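Local coordinates for acetoin utilization protein AcuB, putative (Vibrio cholerae, PDB 2O16), which is of unknown function but carries a pair of CBS domains, a module that in many relatives binds adenosine nucleotides and probably has a regulatory role here, at residues Ile5-Met10 with Val91-Leu97; Pro15-Arg20 with Val39-Ala44. All coordinates share one frame; numbering follows the deposited sequence.

Contact 1. Residues Ile5-Met10 with Val91-Leu97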
ATOM      1  N   ILE A   5      -3.802 -11.429  16.563  1.00 37.71           N
ATOM      2  CA  ILE A   5      -3.479 -11.249  15.144  1.00 34.24           C
ATOM      3  C   ILE A   5      -2.577 -10.047  14.911  1.00 32.16           C
ATOM      4  O   ILE A   5      -2.898  -8.925  15.324  1.00 31.39           O
ATOM      5  CB  ILE A   5      -4.733 -11.104  14.242  1.00 34.31           C
ATOM      6  CG1 ILE A   5      -5.759 -12.192  14.542  1.00 35.21           C
ATOM      7  CG2 ILE A   5      -4.338 -11.206  12.753  1.00 33.11           C
ATOM      8  CD1 ILE A   5      -7.141 -11.927  13.874  1.00 35.10           C
ATOM      9  N   LYS A   6      -1.460 -10.301  14.234  1.00 30.05           N
ATOM     10  CA  LYS A   6      -0.497  -9.269  13.864  1.00 28.41           C
ATOM     11  C   LYS A   6      -0.701  -8.871  12.409  1.00 26.86           C
ATOM     12  O   LYS A   6      -1.240  -9.649  11.613  1.00 25.68           O
ATOM     13  CB  LYS A   6       0.909  -9.807  14.018  1.00 28.28           C
ATOM     14  CG  LYS A   6       1.263 -10.181  15.454  1.00 32.26           C
ATOM     15  CD  LYS A   6       2.348 -11.242  15.476  1.00 37.58           C
ATOM     16  CE  LYS A   6       3.124 -11.231  16.801  1.00 41.76           C
ATOM     17  NZ  LYS A   6       2.288 -10.796  17.977  1.00 42.61           N
ATOM     18  N   VAL A   7      -0.233  -7.674  12.068  1.00 24.21           N
ATOM     19  CA  VAL A   7      -0.280  -7.162  10.695  1.00 23.54           C
ATOM     20  C   VAL A   7       0.290  -8.167   9.703  1.00 23.24           C
ATOM     21  O   VAL A   7      -0.323  -8.453   8.695  1.00 22.22           O
ATOM     22  CB  VAL A   7       0.464  -5.793  10.608  1.00 22.80           C
ATOM     23  CG1 VAL A   7       1.009  -5.541   9.214  1.00 24.77           C
ATOM     24  CG2 VAL A   7      -0.472  -4.662  11.083  1.00 24.38           C
ATOM     25  N   GLU A   8       1.446  -8.744  10.015  1.00 24.23           N
ATOM     26  CA  GLU A   8       2.078  -9.731   9.120  1.00 26.30           C
ATOM     27  C   GLU A   8       1.229 -10.969   8.812  1.00 26.30           C
ATOM     28  O   GLU A   8       1.501 -11.671   7.835  1.00 26.07           O
ATOM     29  CB  GLU A   8       3.441 -10.166   9.677  1.00 26.35           C
ATOM     30  CG  GLU A   8       3.373 -10.800  11.068  1.00 28.56           C
ATOM     31  CD  GLU A   8       4.752 -10.990  11.700  1.00 30.70           C
ATOM     32  OE1 GLU A   8       5.795 -10.813  11.010  1.00 34.69           O
ATOM     33  OE2 GLU A   8       4.783 -11.327  12.904  1.00 38.02           O
ATOM     34  N   ASP A   9       0.224 -11.237   9.655  1.00 26.62           N
ATOM     35  CA  ASP A   9      -0.664 -12.398   9.498  1.00 27.05           C
ATOM     36  C   ASP A   9      -1.677 -12.178   8.376  1.00 26.32           C
ATOM     37  O   ASP A   9      -2.226 -13.141   7.818  1.00 27.34           O
ATOM     38  CB  ASP A   9      -1.406 -12.699  10.821  1.00 28.23           C
ATOM     39  CG  ASP A   9      -0.480 -13.147  11.942  1.00 29.46           C
ATOM     40  OD1 ASP A   9       0.586 -13.729  11.650  1.00 32.53           O
ATOM     41  OD2 ASP A   9      -0.836 -12.944  13.139  1.00 31.83           O
ATOM     42  N   MET A  10      -1.906 -10.920   8.001  1.00 25.20           N
ATOM     43  CA  MET A  10      -2.963 -10.600   7.036  1.00 23.83           C
ATOM     44  C   MET A  10      -2.550  -9.706   5.879  1.00 22.71           C
ATOM     45  O   MET A  10      -3.340  -9.497   4.947  1.00 22.40           O
ATOM     46  CB  MET A  10      -4.167  -9.983   7.773  1.00 24.45           C
ATOM     47  CG  MET A  10      -3.850  -8.681   8.529  1.00 25.80           C
ATOM     48  SD  MET A  10      -3.857  -7.249   7.402  1.00 28.57           S
ATOM     49  CE  MET A  10      -5.622  -7.029   7.160  1.00 26.29           C
ATOM     50  N   VAL A  91       4.000   0.871   9.011  1.00 18.42           N
ATOM     51  CA  VAL A  91       3.841   0.143  10.275  1.00 18.29           C
ATOM     52  C   VAL A  91       4.823  -1.029  10.299  1.00 18.62           C
ATOM     53  O   VAL A  91       5.254  -1.494   9.237  1.00 20.02           O
ATOM     54  CB  VAL A  91       2.371  -0.358  10.431  1.00 17.89           C
ATOM     55  CG1 VAL A  91       2.034  -1.500   9.405  1.00 16.23           C
ATOM     56  CG2 VAL A  91       2.056  -0.838  11.874  1.00 17.31           C
ATOM     57  N   ALA A  92       5.166  -1.518  11.491  1.00 19.20           N
ATOM     58  CA  ALA A  92       5.993  -2.740  11.627  1.00 19.13           C
ATOM     59  C   ALA A  92       5.160  -4.018  11.508  1.00 19.33           C
ATOM     60  O   ALA A  92       3.971  -4.022  11.862  1.00 19.23           O
ATOM     61  CB  ALA A  92       6.766  -2.723  12.970  1.00 19.09           C
ATOM     62  N   PRO A  93       5.758  -5.113  10.979  1.00 20.93           N
ATOM     63  CA  PRO A  93       4.999  -6.357  10.796  1.00 20.96           C
ATOM     64  C   PRO A  93       4.452  -6.998  12.070  1.00 21.79           C
ATOM     65  O   PRO A  93       3.473  -7.705  11.991  1.00 22.02           O
ATOM     66  CB  PRO A  93       6.019  -7.300  10.155  1.00 21.09           C
ATOM     67  CG  PRO A  93       7.331  -6.754  10.563  1.00 22.19           C
ATOM     68  CD  PRO A  93       7.141  -5.269  10.505  1.00 20.27           C
ATOM     69  N   GLN A  94       5.065  -6.741  13.225  1.00 22.64           N
ATOM     70  CA  GLN A  94       4.593  -7.336  14.472  1.00 24.03           C
ATOM     71  C   GLN A  94       3.421  -6.555  15.095  1.00 23.99           C
ATOM     72  O   GLN A  94       2.853  -6.992  16.112  1.00 24.19           O
ATOM     73  CB  GLN A  94       5.749  -7.457  15.485  1.00 23.68           C
ATOM     74  CG  GLN A  94       6.275  -6.101  15.970  1.00 28.65           C
ATOM     75  CD  GLN A  94       7.397  -5.519  15.098  1.00 32.51           C
ATOM     76  OE1 GLN A  94       7.667  -5.996  13.976  1.00 31.39           O
ATOM     77  NE2 GLN A  94       8.083  -4.493  15.638  1.00 33.20           N
ATOM     78  N   ALA A  95       3.048  -5.411  14.507  1.00 22.70           N
ATOM     79  CA  ALA A  95       1.960  -4.598  15.082  1.00 22.08           C
ATOM     80  C   ALA A  95       0.668  -5.407  15.189  1.00 21.96           C
ATOM     81  O   ALA A  95       0.434  -6.292  14.379  1.00 20.83           O
ATOM     82  CB  ALA A  95       1.734  -3.326  14.277  1.00 22.24           C
ATOM     83  N   GLY A  96      -0.166  -5.096  16.186  1.00 21.83           N
ATOM     84  CA  GLY A  96      -1.457  -5.771  16.318  1.00 21.39           C
ATOM     85  C   GLY A  96      -2.396  -5.303  15.208  1.00 21.24           C
ATOM     86  O   GLY A  96      -2.438  -4.105  14.866  1.00 19.22           O
ATOM     87  N   LEU A  97      -3.172  -6.240  14.683  1.00 20.84           N
ATOM     88  CA  LEU A  97      -4.058  -5.939  13.569  1.00 20.79           C
ATOM     89  C   LEU A  97      -5.142  -4.959  13.968  1.00 20.30           C
ATOM     90  O   LEU A  97      -5.343  -3.998  13.256  1.00 20.94           O
ATOM     91  CB  LEU A  97      -4.685  -7.194  12.950  1.00 19.86           C
ATOM     92  CG  LEU A  97      -5.834  -6.943  11.960  1.00 21.69           C
ATOM     93  CD1 LEU A  97      -5.375  -6.133  10.749  1.00 21.99           C
ATOM     94  CD2 LEU A  97      -6.485  -8.284  11.495  1.00 20.96           C
TER

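Contact 2. Residues Pro15-Arg20 with Val39-Ala44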
ATOM      1  N   PRO A  15       4.604  -7.315  -2.322  1.00 24.32           N
ATOM      2  CA  PRO A  15       3.849  -6.474  -3.251  1.00 22.78           C
ATOM      3  C   PRO A  15       4.741  -6.059  -4.422  1.00 22.26           C
ATOM      4  O   PRO A  15       5.964  -6.011  -4.279  1.00 21.58           O
ATOM      5  CB  PRO A  15       3.488  -5.243  -2.418  1.00 23.12           C
ATOM      6  CG  PRO A  15       4.513  -5.183  -1.344  1.00 23.32           C
ATOM      7  CD  PRO A  15       4.874  -6.635  -1.048  1.00 23.42           C
ATOM      8  N   HIS A  16       4.120  -5.817  -5.559  1.00 21.03           N
ATOM      9  CA  HIS A  16       4.771  -5.234  -6.725  1.00 21.99           C
ATOM     10  C   HIS A  16       5.114  -3.788  -6.432  1.00 20.10           C
ATOM     11  O   HIS A  16       4.261  -3.005  -5.989  1.00 20.24           O
ATOM     12  CB  HIS A  16       3.865  -5.301  -7.942  1.00 22.80           C
ATOM     13  CG  HIS A  16       3.662  -6.700  -8.447  1.00 24.98           C
ATOM     14  ND1 HIS A  16       2.758  -7.570  -7.874  1.00 30.00           N
ATOM     15  CD2 HIS A  16       4.253  -7.380  -9.459  1.00 28.41           C
ATOM     16  CE1 HIS A  16       2.789  -8.726  -8.522  1.00 30.39           C
ATOM     17  NE2 HIS A  16       3.694  -8.641  -9.483  1.00 32.11           N
ATOM     18  N   THR A  17       6.355  -3.455  -6.721  1.00 18.98           N
ATOM     19  CA  THR A  17       6.940  -2.135  -6.402  1.00 18.87           C
ATOM     20  C   THR A  17       7.572  -1.542  -7.668  1.00 18.06           C
ATOM     21  O   THR A  17       7.728  -2.235  -8.692  1.00 17.64           O
ATOM     22  CB  THR A  17       8.024  -2.277  -5.337  1.00 18.73           C
ATOM     23  OG1 THR A  17       9.023  -3.178  -5.816  1.00 21.46           O
ATOM     24  CG2 THR A  17       7.443  -2.834  -4.041  1.00 19.53           C
ATOM     25  N   LEU A  18       7.934  -0.270  -7.612  1.00 17.39           N
ATOM     26  CA  LEU A  18       8.598   0.388  -8.750  1.00 17.99           C
ATOM     27  C   LEU A  18       9.727   1.257  -8.227  1.00 18.28           C
ATOM     28  O   LEU A  18       9.634   1.742  -7.090  1.00 16.58           O
ATOM     29  CB  LEU A  18       7.579   1.237  -9.518  1.00 18.48           C
ATOM     30  CG  LEU A  18       6.595   0.435 -10.403  1.00 20.40           C
ATOM     31  CD1 LEU A  18       5.611   1.348 -11.057  1.00 22.08           C
ATOM     32  CD2 LEU A  18       7.304  -0.453 -11.492  1.00 22.00           C
ATOM     33  N   LEU A  19      10.783   1.455  -9.037  1.00 18.07           N
ATOM     34  CA  LEU A  19      11.837   2.448  -8.711  1.00 17.54           C
ATOM     35  C   LEU A  19      11.310   3.867  -8.883  1.00 17.25           C
ATOM     36  O   LEU A  19      10.346   4.092  -9.619  1.00 16.24           O
ATOM     37  CB  LEU A  19      13.088   2.252  -9.608  1.00 18.48           C
ATOM     38  CG  LEU A  19      13.780   0.898  -9.500  1.00 18.38           C
ATOM     39  CD1 LEU A  19      14.891   0.675 -10.600  1.00 20.44           C
ATOM     40  CD2 LEU A  19      14.335   0.679  -8.070  1.00 21.38           C
ATOM     41  N   ARG A  20      11.920   4.826  -8.173  1.00 17.01           N
ATOM     42  CA  ARG A  20      11.419   6.219  -8.146  1.00 18.03           C
ATOM     43  C   ARG A  20      11.573   6.955  -9.461  1.00 17.47           C
ATOM     44  O   ARG A  20      10.956   8.014  -9.674  1.00 16.61           O
ATOM     45  CB  ARG A  20      12.196   7.018  -7.087  1.00 18.68           C
ATOM     46  CG  ARG A  20      13.707   7.142  -7.405  1.00 19.92           C
ATOM     47  CD  ARG A  20      14.512   7.676  -6.199  1.00 21.36           C
ATOM     48  NE  ARG A  20      14.233   9.092  -5.963  1.00 25.34           N
ATOM     49  CZ  ARG A  20      14.848  10.103  -6.587  1.00 29.47           C
ATOM     50  NH1 ARG A  20      15.778   9.883  -7.513  1.00 32.10           N
ATOM     51  NH2 ARG A  20      14.521  11.346  -6.296  1.00 32.20           N
ATOM     52  N   VAL A  39       0.984   1.130  -5.355  1.00 18.13           N
ATOM     53  CA  VAL A  39       2.304   0.664  -5.752  1.00 18.30           C
ATOM     54  C   VAL A  39       3.332   1.389  -4.890  1.00 17.89           C
ATOM     55  O   VAL A  39       3.556   2.589  -5.076  1.00 18.15           O
ATOM     56  CB  VAL A  39       2.606   0.959  -7.213  1.00 17.84           C
ATOM     57  CG1 VAL A  39       4.002   0.440  -7.603  1.00 19.53           C
ATOM     58  CG2 VAL A  39       1.499   0.328  -8.131  1.00 19.79           C
ATOM     59  N   PRO A  40       3.939   0.653  -3.964  1.00 17.53           N
ATOM     60  CA  PRO A  40       5.054   1.219  -3.217  1.00 17.49           C
ATOM     61  C   PRO A  40       6.258   1.540  -4.163  1.00 18.10           C
ATOM     62  O   PRO A  40       6.536   0.812  -5.162  1.00 17.22           O
ATOM     63  CB  PRO A  40       5.400   0.112  -2.213  1.00 18.00           C
ATOM     64  CG  PRO A  40       4.167  -0.808  -2.192  1.00 17.39           C
ATOM     65  CD  PRO A  40       3.646  -0.745  -3.572  1.00 16.76           C
ATOM     66  N   ILE A  41       6.919   2.647  -3.859  1.00 17.91           N
ATOM     67  CA  ILE A  41       8.148   3.072  -4.532  1.00 17.26           C
ATOM     68  C   ILE A  41       9.336   2.731  -3.628  1.00 18.07           C
ATOM     69  O   ILE A  41       9.358   3.121  -2.456  1.00 17.70           O
ATOM     70  CB  ILE A  41       8.121   4.610  -4.788  1.00 17.60           C
ATOM     71  CG1 ILE A  41       6.831   5.047  -5.527  1.00 15.37           C
ATOM     72  CG2 ILE A  41       9.419   5.085  -5.472  1.00 17.10           C
ATOM     73  CD1 ILE A  41       6.489   4.260  -6.779  1.00 16.00           C
ATOM     74  N   VAL A  42      10.319   1.995  -4.152  1.00 17.67           N
ATOM     75  CA  VAL A  42      11.414   1.489  -3.311  1.00 17.94           C
ATOM     76  C   VAL A  42      12.756   1.767  -3.957  1.00 18.13           C
ATOM     77  O   VAL A  42      12.810   2.063  -5.156  1.00 18.62           O
ATOM     78  CB  VAL A  42      11.291  -0.037  -3.061  1.00 18.06           C
ATOM     79  CG1 VAL A  42      10.020  -0.356  -2.245  1.00 19.71           C
ATOM     80  CG2 VAL A  42      11.301  -0.814  -4.420  1.00 18.26           C
ATOM     81  N   ASP A  43      13.837   1.684  -3.176  1.00 19.78           N
ATOM     82  CA  ASP A  43      15.189   1.764  -3.766  1.00 20.74           C
ATOM     83  C   ASP A  43      15.653   0.351  -4.145  1.00 21.88           C
ATOM     84  O   ASP A  43      14.903  -0.603  -4.005  1.00 21.33           O
ATOM     85  CB  ASP A  43      16.172   2.507  -2.818  1.00 21.08           C
ATOM     86  CG  ASP A  43      16.583   1.687  -1.589  1.00 20.94           C
ATOM     87  OD1 ASP A  43      16.239   0.485  -1.450  1.00 21.75           O
ATOM     88  OD2 ASP A  43      17.282   2.270  -0.720  1.00 23.84           O
ATOM     89  N   ALA A  44      16.902   0.215  -4.592  1.00 23.44           N
ATOM     90  CA  ALA A  44      17.438  -1.064  -5.038  1.00 24.70           C
ATOM     91  C   ALA A  44      17.449  -2.137  -3.966  1.00 25.07           C
ATOM     92  O   ALA A  44      17.412  -3.323  -4.300  1.00 26.38           O
ATOM     93  CB  ALA A  44      18.856  -0.881  -5.638  1.00 24.65           C
TER
HETATM   94  O   HOH W   1      14.084   3.944  -6.490  1.00 20.82           O

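Contact 1. Residues Ile5-Met10 with Val91-Leu97
The K6–G96 bridge ties the N-terminal arm of this CBS pair to the loop that leads into helix 97-106. It is a non-hydrogen-bonded antiparallel pair, with a bond on either side of it. L97 N donates to I5 O at 2.8 Å, tilted 25° from the carbonyl plane. V7 N donates to A95 O at 2.8 Å, almost in line with the C=O. Between these bonds K6 CA makes a CA-H...O contact with A95 O. A third bond comes one residue on, where E8 N meets P93 O at 3.0 Å on a lone pair. P93 is the second residue of a type I turn, A92 to A95. The E8 side chain bends back over the P93 carbonyl, because its CG sits between the backbone N and the carbonyl carbon (chi1 59°). That brings E8 OE1 to 3.6 Å from P93 CB. L97 gives the largest share of the contact. Its CD2 lies alongside I5 CG2 at 3.8 Å. Its CD1 is crossed at about a right angle by the folded M10 chain, and M10 CE comes to 3.7 Å of L97 CD1. V7 CG1 and V91 CG1 meet tip to tip at 4.2 Å. V7 also packs on V114 of strand 112-116 and I124 of strand 119-124, while M10 and L97 share F129 of helix 126-141.

Contact 2. Residues Pro15-Arg20 with Val39-Ala44
L18 and I41 form a single parallel bridge. L18 N donates to P40 O at 3.0 Å, nearly straight on to the carbonyl oxygen. L18 O takes V42 N at 3.0 Å, with the donor tilted 24° from the carbonyl plane. Each oxygen also has a CA-H...O contact: T17 CA meets P40 O, and I41 CA meets L18 O. Beyond L18 the pairing passes to a water. It accepts from R20 N and donates to V42 O, at 2.6 Å from that oxygen, so it bridges the two backbones where they part.

Side chains pack on both faces of the bridge. On one, L18 CG lies 3.8 Å from V39 CG1. That methyl is anti to the backbone N of V39 (chi1 -179°), which also places it near H16 O. Further along this face, I41 CG2 rests against the backbone and CB of R20, with 3.5 Å between I41 CG2 and R20 CA. On the other, T17 crosses V42 at about a right angle. T17 OG1 approaches V42 CG2 at 3.6 Å, and T17 CG2 touches both P40 CB and V42 CG1. L19 CD2 swings back to within 3.6 Å of V42 O. The end-to-end directions of the two segments are 68° apart, so the pairing stays short.

D43 OD1 turns away to N45 N and K47 N, holding the turn into strand 48-53. The chain runs from 15-20, which is no regular strand, through helix 24-34 to strand 38-42, consistent with the beta-alpha-beta start of a CBS domain. L30 of that helix covers L18 and V39. Strand 48-53 pairs with I41 and V39. L120 of strand 119-124 packs on P15, T17 and P40, and L80 of helix 80-83 touches L18 and I41.

Overall arrangement
The centres of the two contacts lie 21 Å apart, and their nearest atoms about 11 Å, so they do not touch. Along the chain the order is 5-10, 15-20, 39-44, 91-97. Contact 1 brings the N-terminal arm to the second CBS domain, and strand 12-13 joins the sheet of that domain. Contact 2 lies in the first domain, against sheet 38-42/48-53. The two sites echo each other. V91 pairs with P113 and V115 much as L18 pairs with P40 and V42. R20 bonds F81 through the backbone, as P93 bonds E8. This is consistent with the two pseudo-symmetric, interlocked halves of a CBS pair.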